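Long-range contacts in free methionine-R-sulfoxide reductase (Saccharomyces cerevisiae, PDB 1F5M), which reduces the R-enantiomer of free methionine sulfoxide to methionine, reversibly, and helps protect the yeast cell against oxidative stress: residues 49-54 with 66-70; 21-25 with 56-60; 40-46 with 173-179. All blocks are in the same frame, centred on the assembly; numbering follows the deposited sequence.

In the fold
From the N terminus, the chain enters helix 21-36, whose first turn is met later by residues 56-60, closing contact 2. Before that closure residues 40-46, the lead-in and first turn of helix 42-59, open contact 3, which is completed only by the C-terminal residues 173-179. Contact 2 and contact 3 therefore cross. Residues 49-54, midway along helix 42-59, start contact 1, which strand residues 66-70 close after a short connection; it crosses contact 2 and lies wholly within the long loop of contact 3. Helix 42-59 serves all three, meeting the end of helix 160-176, then the central sheet, then helix 21-36. F69 joins contacts 1 and 3 by packing on L46 and I173.

Contact 1: residues 49-54 with 66-70; sequences ASSLIW and WAGFY
A49, S50 and I53, in residues 49-54 of helix 42-59, meet F69 of strand residues 66-70, while I53 and W54 close over A67. The apolar contacts form two groups. At the phenylalanine, the methyl of A49 reaches the ring tip, with CB 3.7 Å from F69 CZ, and I53 CD1 comes to the same CZ at 3.9 Å. A chi1 of -54° swings the F69 ring toward the helix. At the alanine, I53 CG2 lies 3.7 Å from A67 CB and W54 CB lies 4.2 Å from it. The branched isoleucine suits its place because one branch serves each strand residue.

The remaining contacts join side chains to backbone. S50 N lies at the edge of the F69 ring, in its plane, 3.7 Å from CE1. S50 CB touches A67 O at 3.6 Å, and the S50 hydroxyl is turned back to S47 O on its own helix, satisfying a buried polar group. W54 holds CG anti to its backbone N (chi1 173°), which sends the six-membered ring across to the start of the strand, CZ3 coming 3.7 Å from W66 N.

Small residues let the backbones come together: the axes approach to 7.1 Å, running in roughly opposite directions, at 149°. G68, lacking a side chain, leaves room for the ring of W66, which stacks with F85. Further along the strand Y70 OH bonds to C91 O, and C91 forms a disulfide with C125. On the outer side of the helix, S51 OG is bonded to G87 O of the second subunit. A helix laid on a central strand of a six-stranded antiparallel sheet is the core layering of the GAF domain.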
loop_
_atom_site.group_PDB
_atom_site.type_symbol
_atom_site.label_atom_id
_atom_site.label_comp_id
_atom_site.label_asym_id
_atom_site.label_seq_id
_atom_site.Cartn_x
_atom_site.Cartn_y
_atom_site.Cartn_z
ATOM N N ALA B 49 -1.396 8.135 1.474
ATOM C CA ALA B 49 -1.099 8.442 2.882
ATOM C C ALA B 49 -0.076 7.453 3.469
ATOM O O ALA B 49 0.890 7.867 4.138
ATOM C CB ALA B 49 -2.354 8.391 3.681
ATOM N N SER B 50 -0.275 6.149 3.247
ATOM C CA SER B 50 0.649 5.177 3.819
ATOM C C SER B 50 2.075 5.464 3.329
ATOM O O SER B 50 3.031 5.343 4.078
ATOM C CB SER B 50 0.214 3.731 3.478
ATOM O OG SER B 50 0.437 3.424 2.112
ATOM N N SER B 51 2.233 5.881 2.073
ATOM C CA SER B 51 3.567 6.183 1.572
ATOM C C SER B 51 4.185 7.450 2.245
ATOM O O SER B 51 5.388 7.520 2.506
ATOM C CB SER B 51 3.473 6.381 0.067
ATOM O OG SER B 51 4.725 6.657 -0.453
ATOM N N LEU B 52 3.352 8.445 2.523
ATOM C CA LEU B 52 3.769 9.701 3.156
ATOM C C LEU B 52 4.305 9.356 4.563
ATOM O O LEU B 52 5.450 9.710 4.920
ATOM C CB LEU B 52 2.556 10.672 3.283
ATOM C CG LEU B 52 2.150 11.411 1.993
ATOM C CD1 LEU B 52 0.921 12.341 2.208
ATOM C CD2 LEU B 52 3.377 12.240 1.524
ATOM N N ILE B 53 3.526 8.576 5.300
ATOM C CA ILE B 53 3.888 8.207 6.681
ATOM C C ILE B 53 5.183 7.398 6.716
ATOM O O ILE B 53 6.089 7.699 7.479
ATOM C CB ILE B 53 2.761 7.401 7.327
ATOM C CG1 ILE B 53 1.514 8.290 7.438
ATOM C CG2 ILE B 53 3.192 6.858 8.709
ATOM C CD1 ILE B 53 0.267 7.523 7.743
ATOM N N TRP B 54 5.285 6.429 5.808
ATOM C CA TRP B 54 6.430 5.544 5.746
ATOM C C TRP B 54 7.719 6.356 5.551
ATOM O O TRP B 54 8.677 6.213 6.307
ATOM C CB TRP B 54 6.278 4.540 4.549
ATOM C CG TRP B 54 7.557 3.714 4.361
ATOM C CD1 TRP B 54 8.708 4.109 3.746
ATOM C CD2 TRP B 54 7.815 2.433 4.908
ATOM N NE1 TRP B 54 9.673 3.151 3.877
ATOM C CE2 TRP B 54 9.153 2.100 4.587
ATOM C CE3 TRP B 54 7.047 1.522 5.661
ATOM C CZ2 TRP B 54 9.750 0.885 4.980
ATOM C CZ3 TRP B 54 7.640 0.311 6.058
ATOM C CH2 TRP B 54 8.986 0.005 5.710
ATOM N N TRP B 66 6.428 -0.893 9.348
ATOM C CA TRP B 66 5.075 -0.947 8.809
ATOM C C TRP B 66 4.395 0.360 9.026
ATOM O O TRP B 66 4.542 0.974 10.108
ATOM C CB TRP B 66 4.283 -2.029 9.490
ATOM C CG TRP B 66 3.222 -2.631 8.668
ATOM C CD1 TRP B 66 3.370 -3.690 7.809
ATOM C CD2 TRP B 66 1.829 -2.292 8.649
ATOM N NE1 TRP B 66 2.167 -4.036 7.276
ATOM C CE2 TRP B 66 1.196 -3.205 7.761
ATOM C CE3 TRP B 66 1.053 -1.328 9.290
ATOM C CZ2 TRP B 66 -0.170 -3.182 7.499
ATOM C CZ3 TRP B 66 -0.330 -1.304 9.038
ATOM C CH2 TRP B 66 -0.923 -2.234 8.146
ATOM N N ALA B 67 3.684 0.835 7.997
ATOM C CA ALA B 67 2.926 2.070 8.142
ATOM C C ALA B 67 1.741 1.890 7.275
ATOM O O ALA B 67 1.871 1.755 6.026
ATOM C CB ALA B 67 3.756 3.319 7.721
ATOM N N GLY B 68 0.568 1.912 7.892
ATOM C CA GLY B 68 -0.619 1.679 7.101
ATOM C C GLY B 68 -1.921 1.832 7.806
ATOM O O GLY B 68 -2.008 2.458 8.882
ATOM N N PHE B 69 -2.952 1.235 7.222
ATOM C CA PHE B 69 -4.314 1.358 7.741
ATOM C C PHE B 69 -5.173 0.090 7.807
ATOM O O PHE B 69 -4.946 -0.877 7.048
ATOM C CB PHE B 69 -5.146 2.331 6.887
ATOM C CG PHE B 69 -4.526 3.699 6.701
ATOM C CD1 PHE B 69 -3.487 3.899 5.768
ATOM C CD2 PHE B 69 -4.915 4.759 7.531
ATOM C CE1 PHE B 69 -2.833 5.141 5.683
ATOM C CE2 PHE B 69 -4.253 6.015 7.444
ATOM C CZ PHE B 69 -3.217 6.193 6.527
ATOM N N TYR B 70 -6.189 0.151 8.695
ATOM C CA TYR B 70 -7.233 -0.881 8.820
ATOM C C TYR B 70 -8.504 -0.044 8.756
ATOM O O TYR B 70 -8.491 1.099 9.173
ATOM C CB TYR B 70 -7.180 -1.632 10.143
ATOM C CG TYR B 70 -6.143 -2.733 10.127
ATOM C CD1 TYR B 70 -4.789 -2.451 10.355
ATOM C CD2 TYR B 70 -6.501 -4.047 9.818
ATOM C CE1 TYR B 70 -3.838 -3.436 10.272
ATOM C CE2 TYR B 70 -5.529 -5.058 9.733
ATOM C CZ TYR B 70 -4.209 -4.748 9.957
ATOM O OH TYR B 70 -3.220 -5.739 9.868
#

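Contact 2: residues 21-25 with 56-60; sequences KEEIL and AYKSL
I24, in residues 21-25 of helix 21-36, pushes its branched side chain between A56, S59 and L60 at the end of helix 42-59. Its CB points at the opposing segment, and from there the two branches part. CG2 goes to the alanine, 3.8 Å from A56 CB, where a lone methyl gives the branch a close seat. CG1 runs past the leucine, and the two side chains overlap while heading opposite ways. At the tip, CD1 of I24 comes to approximately 3.4 Å from S59 OG. It is also modelled too near L60 CD1 to be physical, so the exact placing of these two methyls is doubtful.

The serine can face a methyl group because its hydroxyl is already occupied. A chi1 of 77° turns S59 OG back along its own helix, where it donates to A56 O at 3.0 Å, tilted 27° from the carbonyl plane. A56 O also accepts from L60 N, at 3.0 Å, so two donors grip one carbonyl where the helix finishes.

Beside the isoleucine, the lysine chain lies athwart L60, with K21 CG 4.0 Å from L60 CG. Its extended carbon chain serves as apolar surface, while NZ travels on to a salt bridge with D162. Y57 OH is hydrogen-bonded to the same OD1 of that aspartate. L25 adds a looser touch, its CD2 4.3 Å from L60 CD2. Between the two segments the adhesion is thus mainly apolar and rests on fit of shape, whereas the charged end of K21 is probably balanced outside them, by D162 of helix 160-176, which also holds the Y57 hydroxyl.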
loop_
_atom_site.group_PDB
_atom_site.type_symbol
_atom_site.label_atom_id
_atom_site.label_comp_id
_atom_site.label_asym_id
_atom_site.label_seq_id
_atom_site.Cartn_x
_atom_site.Cartn_y
_atom_site.Cartn_z
ATOM N N LYS B 21 11.879 17.311 12.737
ATOM C CA LYS B 21 10.608 16.616 12.817
ATOM C C LYS B 21 9.329 17.469 12.626
ATOM O O LYS B 21 8.411 17.053 11.912
ATOM C CB LYS B 21 10.547 15.823 14.136
ATOM C CG LYS B 21 9.340 14.885 14.249
ATOM C CD LYS B 21 9.494 13.973 15.434
ATOM C CE LYS B 21 8.397 12.925 15.478
ATOM N NZ LYS B 21 8.646 11.946 16.590
ATOM N N GLU B 22 9.253 18.652 13.237
ATOM C CA GLU B 22 8.055 19.465 13.048
ATOM C C GLU B 22 7.865 19.821 11.580
ATOM O O GLU B 22 6.748 19.786 11.075
ATOM C CB GLU B 22 8.108 20.743 13.904
ATOM C CG GLU B 22 8.417 20.471 15.410
ATOM C CD GLU B 22 7.609 19.295 16.027
ATOM O OE1 GLU B 22 6.362 19.432 16.142
ATOM O OE2 GLU B 22 8.224 18.247 16.406
ATOM N N GLU B 23 8.951 20.163 10.894
ATOM C CA GLU B 23 8.869 20.522 9.463
ATOM C C GLU B 23 8.364 19.351 8.624
ATOM O O GLU B 23 7.503 19.511 7.752
ATOM C CB GLU B 23 10.244 20.900 8.892
ATOM C CG GLU B 23 10.859 22.178 9.400
ATOM C CD GLU B 23 12.122 22.544 8.618
ATOM O OE1 GLU B 23 13.086 21.735 8.616
ATOM O OE2 GLU B 23 12.149 23.642 7.999
ATOM N N ILE B 24 8.955 18.179 8.866
ATOM C CA ILE B 24 8.611 16.970 8.142
ATOM C C ILE B 24 7.137 16.594 8.318
ATOM O O ILE B 24 6.440 16.268 7.366
ATOM C CB ILE B 24 9.525 15.807 8.602
ATOM C CG1 ILE B 24 10.966 16.110 8.190
ATOM C CG2 ILE B 24 9.046 14.486 8.024
ATOM C CD1 ILE B 24 11.939 15.024 8.573
ATOM N N LEU B 25 6.641 16.660 9.533
ATOM C CA LEU B 25 5.259 16.281 9.762
ATOM C C LEU B 25 4.297 17.339 9.252
ATOM O O LEU B 25 3.167 17.029 8.798
ATOM C CB LEU B 25 5.040 16.022 11.263
ATOM C CG LEU B 25 5.966 14.940 11.850
ATOM C CD1 LEU B 25 5.614 14.663 13.306
ATOM C CD2 LEU B 25 5.833 13.680 11.029
ATOM N N ALA B 56 8.233 9.635 5.834
ATOM C CA ALA B 56 8.490 10.616 6.900
ATOM C C ALA B 56 9.258 9.947 8.045
ATOM O O ALA B 56 10.296 10.462 8.521
ATOM C CB ALA B 56 7.190 11.185 7.449
ATOM N N TYR B 57 8.757 8.814 8.513
ATOM C CA TYR B 57 9.450 8.162 9.618
ATOM C C TYR B 57 10.818 7.633 9.251
ATOM O O TYR B 57 11.708 7.601 10.107
ATOM C CB TYR B 57 8.584 7.061 10.242
ATOM C CG TYR B 57 7.608 7.688 11.194
ATOM C CD1 TYR B 57 6.372 8.141 10.744
ATOM C CD2 TYR B 57 7.995 7.997 12.509
ATOM C CE1 TYR B 57 5.545 8.909 11.561
ATOM C CE2 TYR B 57 7.176 8.764 13.335
ATOM C CZ TYR B 57 5.958 9.223 12.853
ATOM O OH TYR B 57 5.168 10.067 13.593
ATOM N N LYS B 58 11.010 7.243 7.988
ATOM C CA LYS B 58 12.311 6.742 7.566
ATOM C C LYS B 58 13.296 7.892 7.652
ATOM O O LYS B 58 14.431 7.700 8.080
ATOM C CB LYS B 58 12.280 6.206 6.101
ATOM C CG LYS B 58 11.887 4.715 5.974
ATOM C CD LYS B 58 12.732 3.877 6.938
ATOM C CE LYS B 58 12.529 2.359 6.852
ATOM N NZ LYS B 58 12.986 1.644 8.154
ATOM N N SER B 59 12.875 9.092 7.245
ATOM C CA SER B 59 13.795 10.220 7.271
ATOM C C SER B 59 14.026 10.722 8.693
ATOM O O SER B 59 15.093 11.264 8.967
ATOM C CB SER B 59 13.326 11.348 6.348
ATOM O OG SER B 59 12.290 12.078 6.930
ATOM N N LEU B 60 13.059 10.524 9.591
ATOM C CA LEU B 60 13.224 10.919 11.012
ATOM C C LEU B 60 14.118 9.893 11.702
ATOM O O LEU B 60 14.359 9.953 12.922
ATOM C CB LEU B 60 11.884 10.933 11.745
ATOM C CG LEU B 60 11.037 12.204 11.858
ATOM C CD1 LEU B 60 11.740 13.402 11.286
ATOM C CD2 LEU B 60 9.725 11.969 11.191
#

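Contact 3: residues 40-46 with 173-179; sequences VNWVCNL and INKSCVF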
loop_
_atom_site.group_PDB
_atom_site.type_symbol
_atom_site.label_atom_id
_atom_site.label_comp_id
_atom_site.label_asym_id
_atom_site.label_seq_id
_atom_site.Cartn_x
_atom_site.Cartn_y
_atom_site.Cartn_z
ATOM N N VAL B 40 -12.588 11.682 -3.283
ATOM C CA VAL B 40 -12.928 11.197 -1.960
ATOM C C VAL B 40 -12.616 9.707 -1.868
ATOM O O VAL B 40 -12.699 9.134 -0.794
ATOM C CB VAL B 40 -14.434 11.448 -1.614
ATOM C CG1 VAL B 40 -14.775 12.952 -1.804
ATOM C CG2 VAL B 40 -15.345 10.570 -2.484
ATOM N N ASN B 41 -12.243 9.081 -2.986
ATOM C CA ASN B 41 -11.937 7.650 -2.956
ATOM C C ASN B 41 -10.979 7.318 -1.811
ATOM O O ASN B 41 -9.803 7.746 -1.797
ATOM C CB ASN B 41 -11.348 7.175 -4.291
ATOM C CG ASN B 41 -11.212 5.668 -4.331
ATOM O OD1 ASN B 41 -10.234 5.100 -3.835
ATOM N ND2 ASN B 41 -12.227 5.004 -4.881
ATOM N N TRP B 42 -11.450 6.527 -0.864
ATOM C CA TRP B 42 -10.595 6.291 0.286
ATOM C C TRP B 42 -9.432 5.418 0.072
ATOM O O TRP B 42 -8.424 5.578 0.780
ATOM C CB TRP B 42 -11.368 5.799 1.505
ATOM C CG TRP B 42 -11.898 4.413 1.422
ATOM C CD1 TRP B 42 -13.190 4.044 1.158
ATOM C CD2 TRP B 42 -11.187 3.199 1.723
ATOM N NE1 TRP B 42 -13.326 2.682 1.291
ATOM C CE2 TRP B 42 -12.113 2.142 1.638
ATOM C CE3 TRP B 42 -9.856 2.910 2.074
ATOM C CZ2 TRP B 42 -11.758 0.809 1.884
ATOM C CZ3 TRP B 42 -9.502 1.573 2.321
ATOM C CH2 TRP B 42 -10.454 0.545 2.222
ATOM N N VAL B 43 -9.520 4.509 -0.901
ATOM C CA VAL B 43 -8.383 3.623 -1.124
ATOM C C VAL B 43 -7.239 4.434 -1.686
ATOM O O VAL B 43 -6.096 4.282 -1.273
ATOM C CB VAL B 43 -8.711 2.443 -2.109
ATOM C CG1 VAL B 43 -7.453 1.587 -2.333
ATOM C CG2 VAL B 43 -9.808 1.540 -1.515
ATOM N N CYS B 44 -7.530 5.275 -2.668
ATOM C CA CYS B 44 -6.504 6.097 -3.276
ATOM C C CYS B 44 -5.832 6.996 -2.240
ATOM O O CYS B 44 -4.591 7.126 -2.201
ATOM C CB CYS B 44 -7.145 6.949 -4.375
ATOM S SG CYS B 44 -6.279 8.438 -4.861
ATOM N N ASN B 45 -6.667 7.638 -1.440
ATOM C CA ASN B 45 -6.193 8.560 -0.432
ATOM C C ASN B 45 -5.395 7.866 0.672
ATOM O O ASN B 45 -4.360 8.384 1.078
ATOM C CB ASN B 45 -7.361 9.353 0.149
ATOM C CG ASN B 45 -7.965 10.337 -0.864
ATOM O OD1 ASN B 45 -7.297 10.762 -1.797
ATOM N ND2 ASN B 45 -9.237 10.697 -0.673
ATOM N N LEU B 46 -5.841 6.701 1.157
ATOM C CA LEU B 46 -5.036 6.037 2.187
ATOM C C LEU B 46 -3.812 5.395 1.609
ATOM O O LEU B 46 -2.835 5.228 2.309
ATOM C CB LEU B 46 -5.827 4.965 2.964
ATOM C CG LEU B 46 -6.978 5.470 3.808
ATOM C CD1 LEU B 46 -7.418 4.409 4.815
ATOM C CD2 LEU B 46 -6.550 6.750 4.492
ATOM N N ILE B 173 -8.304 12.872 7.014
ATOM C CA ILE B 173 -8.711 11.687 6.277
ATOM C C ILE B 173 -10.230 11.621 6.361
ATOM O O ILE B 173 -10.921 11.407 5.348
ATOM C CB ILE B 173 -8.072 10.410 6.910
ATOM C CG1 ILE B 173 -6.623 10.294 6.427
ATOM C CG2 ILE B 173 -8.888 9.153 6.591
ATOM C CD1 ILE B 173 -5.833 9.197 7.065
ATOM N N ASN B 174 -10.756 11.821 7.565
ATOM C CA ASN B 174 -12.216 11.792 7.736
ATOM C C ASN B 174 -12.933 12.814 6.831
ATOM O O ASN B 174 -13.991 12.513 6.249
ATOM C CB ASN B 174 -12.599 12.101 9.170
ATOM C CG ASN B 174 -14.099 12.281 9.335
ATOM O OD1 ASN B 174 -14.552 13.317 9.834
ATOM N ND2 ASN B 174 -14.879 11.273 8.921
ATOM N N LYS B 175 -12.371 14.020 6.734
ATOM C CA LYS B 175 -12.985 15.082 5.931
ATOM C C LYS B 175 -12.735 14.934 4.449
ATOM O O LYS B 175 -13.438 15.541 3.636
ATOM C CB LYS B 175 -12.453 16.462 6.343
ATOM C CG LYS B 175 -12.642 16.796 7.812
ATOM C CD LYS B 175 -11.411 17.554 8.330
ATOM C CE LYS B 175 -11.468 19.052 8.037
ATOM N NZ LYS B 175 -12.520 19.723 8.898
ATOM N N SER B 176 -11.717 14.159 4.086
ATOM C CA SER B 176 -11.366 14.008 2.684
ATOM C C SER B 176 -11.813 12.703 2.059
ATOM O O SER B 176 -11.827 12.558 0.825
ATOM C CB SER B 176 -9.834 14.162 2.517
ATOM O OG SER B 176 -9.116 13.062 3.059
ATOM N N CYS B 177 -12.157 11.738 2.889
ATOM C CA CYS B 177 -12.547 10.449 2.365
ATOM C C CYS B 177 -13.976 10.116 2.698
ATOM O O CYS B 177 -14.543 10.589 3.690
ATOM C CB CYS B 177 -11.663 9.343 2.935
ATOM S SG CYS B 177 -9.879 9.543 2.709
ATOM N N VAL B 178 -14.556 9.286 1.851
ATOM C CA VAL B 178 -15.900 8.801 2.051
ATOM C C VAL B 178 -15.718 7.291 2.229
ATOM O O VAL B 178 -15.324 6.567 1.312
ATOM C CB VAL B 178 -16.798 9.084 0.839
ATOM C CG1 VAL B 178 -18.091 8.287 0.963
ATOM C CG2 VAL B 178 -17.137 10.576 0.766
ATOM N N PHE B 179 -15.971 6.816 3.430
ATOM C CA PHE B 179 -15.840 5.397 3.707
ATOM C C PHE B 179 -17.181 4.680 3.500
ATOM O O PHE B 179 -17.164 3.514 3.027
ATOM C CB PHE B 179 -15.350 5.214 5.137
ATOM C CG PHE B 179 -13.925 5.591 5.320
ATOM C CD1 PHE B 179 -13.577 6.866 5.751
ATOM C CD2 PHE B 179 -12.916 4.682 5.015
ATOM C CE1 PHE B 179 -12.235 7.233 5.877
ATOM C CE2 PHE B 179 -11.561 5.040 5.137
ATOM C CZ PHE B 179 -11.220 6.307 5.567
HETATM O O HOH W 1 -14.436 6.116 -1.432
#
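At chi1 71° the indole of W42 is tucked between its own backbone N and carbonyl carbon and turned toward F179, and F179 brings its ring over with chi1 -72°. The rings form an offset stack, the five-membered ring and the phenyl having centroids 4.8 Å apart and planes at 28°. W42 CB also lies over the phenyl face, 3.7 Å from F179 CE2, in a CH-pi contact. V43 CG2 lies over the rim of the opposite indole face, and V178 O sits at the edge, 3.3 Å from W42 CD1.

V178 N donates to V40 O at 3.2 Å, tying the C-terminal tail to the residues before the helix, while the two valine side chains lie side by side. A water accepts from W42 N and donates to V178 O. N41 is the N-cap of helix 42-59: its OD1 accepts from C44 N at 3.0 Å in the carbonyl plane. Asparagine suits the N-cap because its short side chain can bring a carbonyl oxygen to a backbone N-H of the first turn. N45 ND2, held chiefly by Q39 O, gives a weak bond to C177 SG at 3.6 Å.

Deeper in, L46 CD2 meets I173 CD1 at 3.6 Å, and both residues rest on F69 of strand 64-72. Y32 of helix 21-36 packs on N45, I173 and C177, F179 reaches L145 of strand 144-152, and W42 packs on V43 of the second subunit.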